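PDB 7D3F: dual oxidase maturation factor 1 from Homo sapiens, which may be required for maturation of the NADPH oxidase DUOX1 and for its transport from the endoplasmic reticulum to the plasma membrane. Local coordinates for residues B[40-45]-B[51-56]; B[170-175]-B[229-234]. All blocks are in the same frame, centred on the assembly; numbering follows the deposited sequence.

Both contacts lie at the surface of the chain, on opposite sides of its centre and with their centres 46 Å apart; they share no helix. Interaction 1 joins helices 22-41 and 50-72, consecutive in sequence, at a turn predicted to face the cytoplasm. Interaction 2 lies at the predicted extracellular side, where the loop after helix 203-229 meets the first turns of helix 169-199. Apolar chemistry prevails in both. The first gathers three aliphatic residues round an indole and buries 252 Å², whereas the second buries 129 Å² between a glutamine, a threonine and a leucine, with a disulfide following close by.

Interaction 1: residues B[40-45]-B[51-56]; sequences VILPGI and LFWLLR
Trp53 projects from helix 50-72 into a hollow formed by Ile41, Leu42 and Ile45, and so closes the end of a helical hairpin, two successive helices predicted to span the membrane and joined by a short turn predicted to be cytoplasmic. The indole is the bump: 92 Å² of Trp53 is buried here, against 60 Å² of Leu42 and 46 Å² of Ile45. Its reach comes from CG standing anti to the backbone N (chi1 -174°), which carries the ring across to segment 40-45.

Ile45 forms one wall of the hollow. Its CG1 lies 3.8 Å from the centroid of the six-membered ring and only 10° off the ring normal, a CH-pi contact over the face, while CD1 of the same branch continues over the indole centre, 3.7 Å above the plane. The two side chains cross at about a right angle, and the CG1-CD1 arm lies along the face. Leu42 supplies a second wall, sliding past the tryptophan in the opposite sense and bringing CD1 obliquely to within 3.7 Å of Trp53 CE3. Ile41 adds a smaller, oblique touch, its CD1 lying 4.1 Å from Trp53 CH2.

Beyond the carbons, Ile45 N, just past the 3-10 segment 42-44, bonds back to Leu42 O at 3.0 Å. This bond ties together the two residues that carry most of the hollow. Around the site, Arg50 also touches Leu42 and Ile45, and another protein chain packs on Ile41 with an apolar side chain.

The second methyl of Leu42 turns to Leu54, the residue after Trp53, whose CD1 also lies near Leu42 CD1. The two leucines meet at about a right angle, with Leu42 CD2 3.9 Å from Leu54 CD1.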
loop_
_atom_site.group_PDB
_atom_site.type_symbol
_atom_site.label_atom_id
_atom_site.label_comp_id
_atom_site.label_asym_id
_atom_site.label_seq_id
_atom_site.Cartn_x
_atom_site.Cartn_y
_atom_site.Cartn_z
ATOM N N VAL B 40 -4.600 -14.447 -31.072
ATOM C CA VAL B 40 -6.024 -14.556 -31.381
ATOM C C VAL B 40 -6.465 -13.405 -32.277
ATOM O O VAL B 40 -7.182 -13.607 -33.265
ATOM C CB VAL B 40 -6.852 -14.616 -30.083
ATOM C CG1 VAL B 40 -8.321 -14.357 -30.372
ATOM C CG2 VAL B 40 -6.678 -15.969 -29.407
ATOM N N ILE B 41 -6.038 -12.179 -31.955
ATOM C CA ILE B 41 -6.431 -11.022 -32.763
ATOM C C ILE B 41 -5.580 -10.848 -34.010
ATOM O O ILE B 41 -5.837 -9.925 -34.795
ATOM C CB ILE B 41 -6.381 -9.713 -31.949
ATOM C CG1 ILE B 41 -4.934 -9.310 -31.665
ATOM C CG2 ILE B 41 -7.166 -9.861 -30.654
ATOM C CD1 ILE B 41 -4.800 -7.973 -30.972
ATOM N N LEU B 42 -4.569 -11.695 -34.212
ATOM C CA LEU B 42 -3.679 -11.578 -35.368
ATOM C C LEU B 42 -4.396 -11.530 -36.714
ATOM O O LEU B 42 -4.031 -10.681 -37.542
ATOM C CB LEU B 42 -2.659 -12.727 -35.326
ATOM C CG LEU B 42 -1.545 -12.713 -36.373
ATOM C CD1 LEU B 42 -0.647 -11.501 -36.183
ATOM C CD2 LEU B 42 -0.737 -14.000 -36.309
ATOM N N PRO B 43 -5.381 -12.387 -37.014
ATOM C CA PRO B 43 -6.091 -12.241 -38.297
ATOM C C PRO B 43 -6.813 -10.914 -38.441
ATOM O O PRO B 43 -7.065 -10.481 -39.572
ATOM C CB PRO B 43 -7.074 -13.420 -38.295
ATOM C CG PRO B 43 -6.459 -14.414 -37.384
ATOM C CD PRO B 43 -5.816 -13.601 -36.302
ATOM N N GLY B 44 -7.151 -10.252 -37.332
ATOM C CA GLY B 44 -7.731 -8.922 -37.405
ATOM C C GLY B 44 -6.764 -7.863 -37.881
ATOM O O GLY B 44 -7.198 -6.832 -38.405
ATOM N N ILE B 45 -5.464 -8.088 -37.705
ATOM C CA ILE B 45 -4.451 -7.195 -38.259
ATOM C C ILE B 45 -4.534 -7.294 -39.779
ATOM O O ILE B 45 -4.214 -8.335 -40.360
ATOM C CB ILE B 45 -3.049 -7.549 -37.750
ATOM C CG1 ILE B 45 -3.051 -7.684 -36.226
ATOM C CG2 ILE B 45 -2.038 -6.500 -38.191
ATOM C CD1 ILE B 45 -3.450 -6.418 -35.499
ATOM N N LEU B 51 2.764 -9.947 -40.191
ATOM C CA LEU B 51 4.024 -10.631 -39.920
ATOM C C LEU B 51 4.979 -9.721 -39.160
ATOM O O LEU B 51 5.370 -10.019 -38.025
ATOM C CB LEU B 51 4.652 -11.105 -41.233
ATOM C CG LEU B 51 5.956 -11.896 -41.097
ATOM C CD1 LEU B 51 5.693 -13.280 -40.516
ATOM C CD2 LEU B 51 6.685 -11.990 -42.433
ATOM N N PHE B 52 5.332 -8.581 -39.764
ATOM C CA PHE B 52 6.149 -7.594 -39.067
ATOM C C PHE B 52 5.533 -7.258 -37.718
ATOM O O PHE B 52 6.205 -7.316 -36.680
ATOM C CB PHE B 52 6.296 -6.334 -39.925
ATOM C CG PHE B 52 7.215 -5.297 -39.338
ATOM C CD1 PHE B 52 6.730 -4.325 -38.476
ATOM C CD2 PHE B 52 8.563 -5.289 -39.657
ATOM C CE1 PHE B 52 7.574 -3.372 -37.937
ATOM C CE2 PHE B 52 9.410 -4.337 -39.124
ATOM C CZ PHE B 52 8.916 -3.377 -38.263
ATOM N N TRP B 53 4.228 -6.964 -37.714
ATOM C CA TRP B 53 3.526 -6.683 -36.468
ATOM C C TRP B 53 3.786 -7.787 -35.456
ATOM O O TRP B 53 4.254 -7.526 -34.339
ATOM C CB TRP B 53 2.027 -6.539 -36.744
ATOM C CG TRP B 53 1.214 -6.103 -35.558
ATOM C CD1 TRP B 53 0.998 -4.823 -35.141
ATOM C CD2 TRP B 53 0.497 -6.948 -34.647
ATOM N NE1 TRP B 53 0.199 -4.817 -34.022
ATOM C CE2 TRP B 53 -0.123 -6.109 -33.699
ATOM C CE3 TRP B 53 0.322 -8.332 -34.538
ATOM C CZ2 TRP B 53 -0.904 -6.606 -32.658
ATOM C CZ3 TRP B 53 -0.454 -8.824 -33.503
ATOM C CH2 TRP B 53 -1.057 -7.963 -32.576
ATOM N N LEU B 54 3.580 -9.040 -35.875
ATOM C CA LEU B 54 3.817 -10.169 -34.986
ATOM C C LEU B 54 5.211 -10.081 -34.389
ATOM O O LEU B 54 5.372 -10.046 -33.161
ATOM C CB LEU B 54 3.640 -11.482 -35.750
ATOM C CG LEU B 54 3.854 -12.782 -34.968
ATOM C CD1 LEU B 54 2.551 -13.256 -34.339
ATOM C CD2 LEU B 54 4.460 -13.867 -35.853
ATOM N N LEU B 55 6.221 -9.934 -35.253
ATOM C CA LEU B 55 7.594 -9.843 -34.773
ATOM C C LEU B 55 7.705 -8.761 -33.716
ATOM O O LEU B 55 8.091 -9.035 -32.569
ATOM C CB LEU B 55 8.544 -9.559 -35.940
ATOM C CG LEU B 55 9.289 -10.739 -36.570
ATOM C CD1 LEU B 55 10.322 -11.305 -35.606
ATOM C CD2 LEU B 55 8.317 -11.822 -37.012
ATOM N N ARG B 56 7.249 -7.549 -34.052
ATOM C CA ARG B 56 7.347 -6.446 -33.107
ATOM C C ARG B 56 6.724 -6.844 -31.784
ATOM O O ARG B 56 7.392 -6.833 -30.740
ATOM C CB ARG B 56 6.667 -5.195 -33.670
ATOM C CG ARG B 56 6.575 -4.054 -32.665
ATOM C CD ARG B 56 5.971 -2.794 -33.269
ATOM N NE ARG B 56 4.586 -2.983 -33.691
ATOM C CZ ARG B 56 3.759 -1.988 -33.997
ATOM N NH1 ARG B 56 2.516 -2.249 -34.375
ATOM N NH2 ARG B 56 4.176 -0.731 -33.922
#

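Interaction 2: residues B[170-175]-B[229-234]; sequences YRQYRL and SLTSPC
Gln172 and Thr231 make most of a helix-to-loop contact, in which the loop leaving helix 203-229 passes the early turns of helix 169-199 on the predicted extracellular side. Of the surface buried, 54 Å² belongs to Gln172 and 44 Å² to Thr231; Leu230 adds 21 Å² at the margin, its CB also directed toward the helix. The CA atoms of Gln172 and Thr231 are the nearest pair across the segments, 6.6 Å apart, and both residues direct CB toward the opposite segment.

The touching is done by aliphatic parts. The side chains slide past each other in opposite directions, bringing the threonine methyl against the root of the glutamine chain. That chain then bends at chi2 (-61°).

Three residues after Thr231, Cys234 is joined by a disulfide to Cys167, just before helix 169-199, so the loop is tied covalently close to the point where it packs. Leu169 is touched by both Thr231 and Cys234. At the centre of the contact, Thr231 CG2 sits 3.5 Å from Gln172 CB and 3.8 Å from Gln172 CG.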
loop_
_atom_site.group_PDB
_atom_site.type_symbol
_atom_site.label_atom_id
_atom_site.label_comp_id
_atom_site.label_asym_id
_atom_site.label_seq_id
_atom_site.Cartn_x
_atom_site.Cartn_y
_atom_site.Cartn_z
ATOM N N TYR B 170 28.665 -9.362 1.683
ATOM C CA TYR B 170 27.339 -8.817 1.959
ATOM C C TYR B 170 27.202 -7.391 1.441
ATOM O O TYR B 170 26.270 -7.082 0.693
ATOM C CB TYR B 170 27.051 -8.865 3.460
ATOM C CG TYR B 170 25.821 -8.078 3.867
ATOM C CD1 TYR B 170 24.553 -8.631 3.760
ATOM C CD2 TYR B 170 25.932 -6.782 4.359
ATOM C CE1 TYR B 170 23.428 -7.915 4.130
ATOM C CE2 TYR B 170 24.813 -6.059 4.730
ATOM C CZ TYR B 170 23.564 -6.631 4.614
ATOM O OH TYR B 170 22.448 -5.917 4.984
ATOM N N ARG B 171 28.126 -6.507 1.826
ATOM C CA ARG B 171 27.994 -5.096 1.471
ATOM C C ARG B 171 28.052 -4.899 -0.038
ATOM O O ARG B 171 27.194 -4.226 -0.625
ATOM C CB ARG B 171 29.090 -4.277 2.155
ATOM C CG ARG B 171 29.091 -2.809 1.755
ATOM C CD ARG B 171 30.483 -2.200 1.849
ATOM N NE ARG B 171 30.926 -2.024 3.229
ATOM C CZ ARG B 171 30.730 -0.918 3.938
ATOM N NH1 ARG B 171 30.093 0.113 3.399
ATOM N NH2 ARG B 171 31.169 -0.841 5.187
ATOM N N GLN B 172 29.069 -5.473 -0.683
ATOM C CA GLN B 172 29.239 -5.278 -2.117
ATOM C C GLN B 172 28.088 -5.891 -2.902
ATOM O O GLN B 172 27.575 -5.275 -3.843
ATOM C CB GLN B 172 30.574 -5.862 -2.574
ATOM C CG GLN B 172 31.780 -5.111 -2.045
ATOM C CD GLN B 172 31.804 -3.663 -2.497
ATOM O OE1 GLN B 172 31.641 -3.368 -3.680
ATOM N NE2 GLN B 172 32.000 -2.752 -1.551
ATOM N N TYR B 173 27.665 -7.103 -2.531
ATOM C CA TYR B 173 26.561 -7.735 -3.242
ATOM C C TYR B 173 25.257 -6.977 -3.031
ATOM O O TYR B 173 24.461 -6.838 -3.964
ATOM C CB TYR B 173 26.422 -9.194 -2.815
ATOM C CG TYR B 173 27.149 -10.153 -3.728
ATOM C CD1 TYR B 173 26.795 -10.265 -5.067
ATOM C CD2 TYR B 173 28.185 -10.947 -3.257
ATOM C CE1 TYR B 173 27.451 -11.141 -5.910
ATOM C CE2 TYR B 173 28.849 -11.826 -4.093
ATOM C CZ TYR B 173 28.478 -11.918 -5.418
ATOM O OH TYR B 173 29.137 -12.792 -6.253
ATOM N N ARG B 174 25.022 -6.470 -1.818
ATOM C CA ARG B 174 23.817 -5.692 -1.556
ATOM C C ARG B 174 23.801 -4.415 -2.386
ATOM O O ARG B 174 22.785 -4.076 -3.004
ATOM C CB ARG B 174 23.728 -5.382 -0.061
ATOM C CG ARG B 174 22.522 -4.568 0.368
ATOM C CD ARG B 174 22.334 -4.678 1.874
ATOM N NE ARG B 174 21.409 -3.683 2.405
ATOM C CZ ARG B 174 21.788 -2.555 2.996
ATOM N NH1 ARG B 174 23.077 -2.279 3.134
ATOM N NH2 ARG B 174 20.880 -1.705 3.454
ATOM N N LEU B 175 24.932 -3.703 -2.429
ATOM C CA LEU B 175 25.016 -2.485 -3.231
ATOM C C LEU B 175 24.795 -2.784 -4.710
ATOM O O LEU B 175 24.017 -2.099 -5.393
ATOM C CB LEU B 175 26.377 -1.822 -3.014
ATOM C CG LEU B 175 26.679 -0.529 -3.770
ATOM C CD1 LEU B 175 26.006 0.651 -3.091
ATOM C CD2 LEU B 175 28.181 -0.309 -3.879
ATOM N N SER B 229 33.010 -7.303 -8.615
ATOM C CA SER B 229 34.410 -7.620 -8.866
ATOM C C SER B 229 35.358 -6.974 -7.864
ATOM O O SER B 229 36.472 -7.475 -7.675
ATOM C CB SER B 229 34.803 -7.193 -10.283
ATOM O OG SER B 229 34.612 -5.801 -10.467
ATOM N N LEU B 230 34.944 -5.879 -7.221
ATOM C CA LEU B 230 35.790 -5.197 -6.249
ATOM C C LEU B 230 35.947 -5.973 -4.947
ATOM O O LEU B 230 36.783 -5.593 -4.120
ATOM C CB LEU B 230 35.228 -3.805 -5.951
ATOM C CG LEU B 230 35.341 -2.763 -7.065
ATOM C CD1 LEU B 230 34.466 -1.557 -6.761
ATOM C CD2 LEU B 230 36.789 -2.339 -7.254
ATOM N N THR B 231 35.170 -7.033 -4.744
ATOM C CA THR B 231 35.229 -7.778 -3.495
ATOM C C THR B 231 36.554 -8.518 -3.365
ATOM O O THR B 231 37.108 -9.015 -4.349
ATOM C CB THR B 231 34.077 -8.781 -3.416
ATOM O OG1 THR B 231 34.429 -9.969 -4.134
ATOM C CG2 THR B 231 32.821 -8.191 -4.028
ATOM N N SER B 232 37.063 -8.584 -2.137
ATOM C CA SER B 232 38.222 -9.413 -1.863
ATOM C C SER B 232 37.838 -10.887 -1.993
ATOM O O SER B 232 36.675 -11.250 -1.798
ATOM C CB SER B 232 38.764 -9.131 -0.463
ATOM O OG SER B 232 37.823 -9.491 0.535
ATOM N N PRO B 233 38.790 -11.755 -2.333
ATOM C CA PRO B 233 38.456 -13.177 -2.518
ATOM C C PRO B 233 37.951 -13.808 -1.228
ATOM O O PRO B 233 38.657 -13.850 -0.218
ATOM C CB PRO B 233 39.784 -13.794 -2.974
ATOM C CG PRO B 233 40.835 -12.852 -2.472
ATOM C CD PRO B 233 40.220 -11.489 -2.574
ATOM N N CYS B 234 36.710 -14.300 -1.272
ATOM C CA CYS B 234 36.119 -15.016 -0.148
ATOM C C CYS B 234 36.108 -16.502 -0.463
ATOM O O CYS B 234 35.296 -16.948 -1.290
ATOM C CB CYS B 234 34.699 -14.523 0.137
ATOM S SG CYS B 234 33.975 -15.208 1.656
#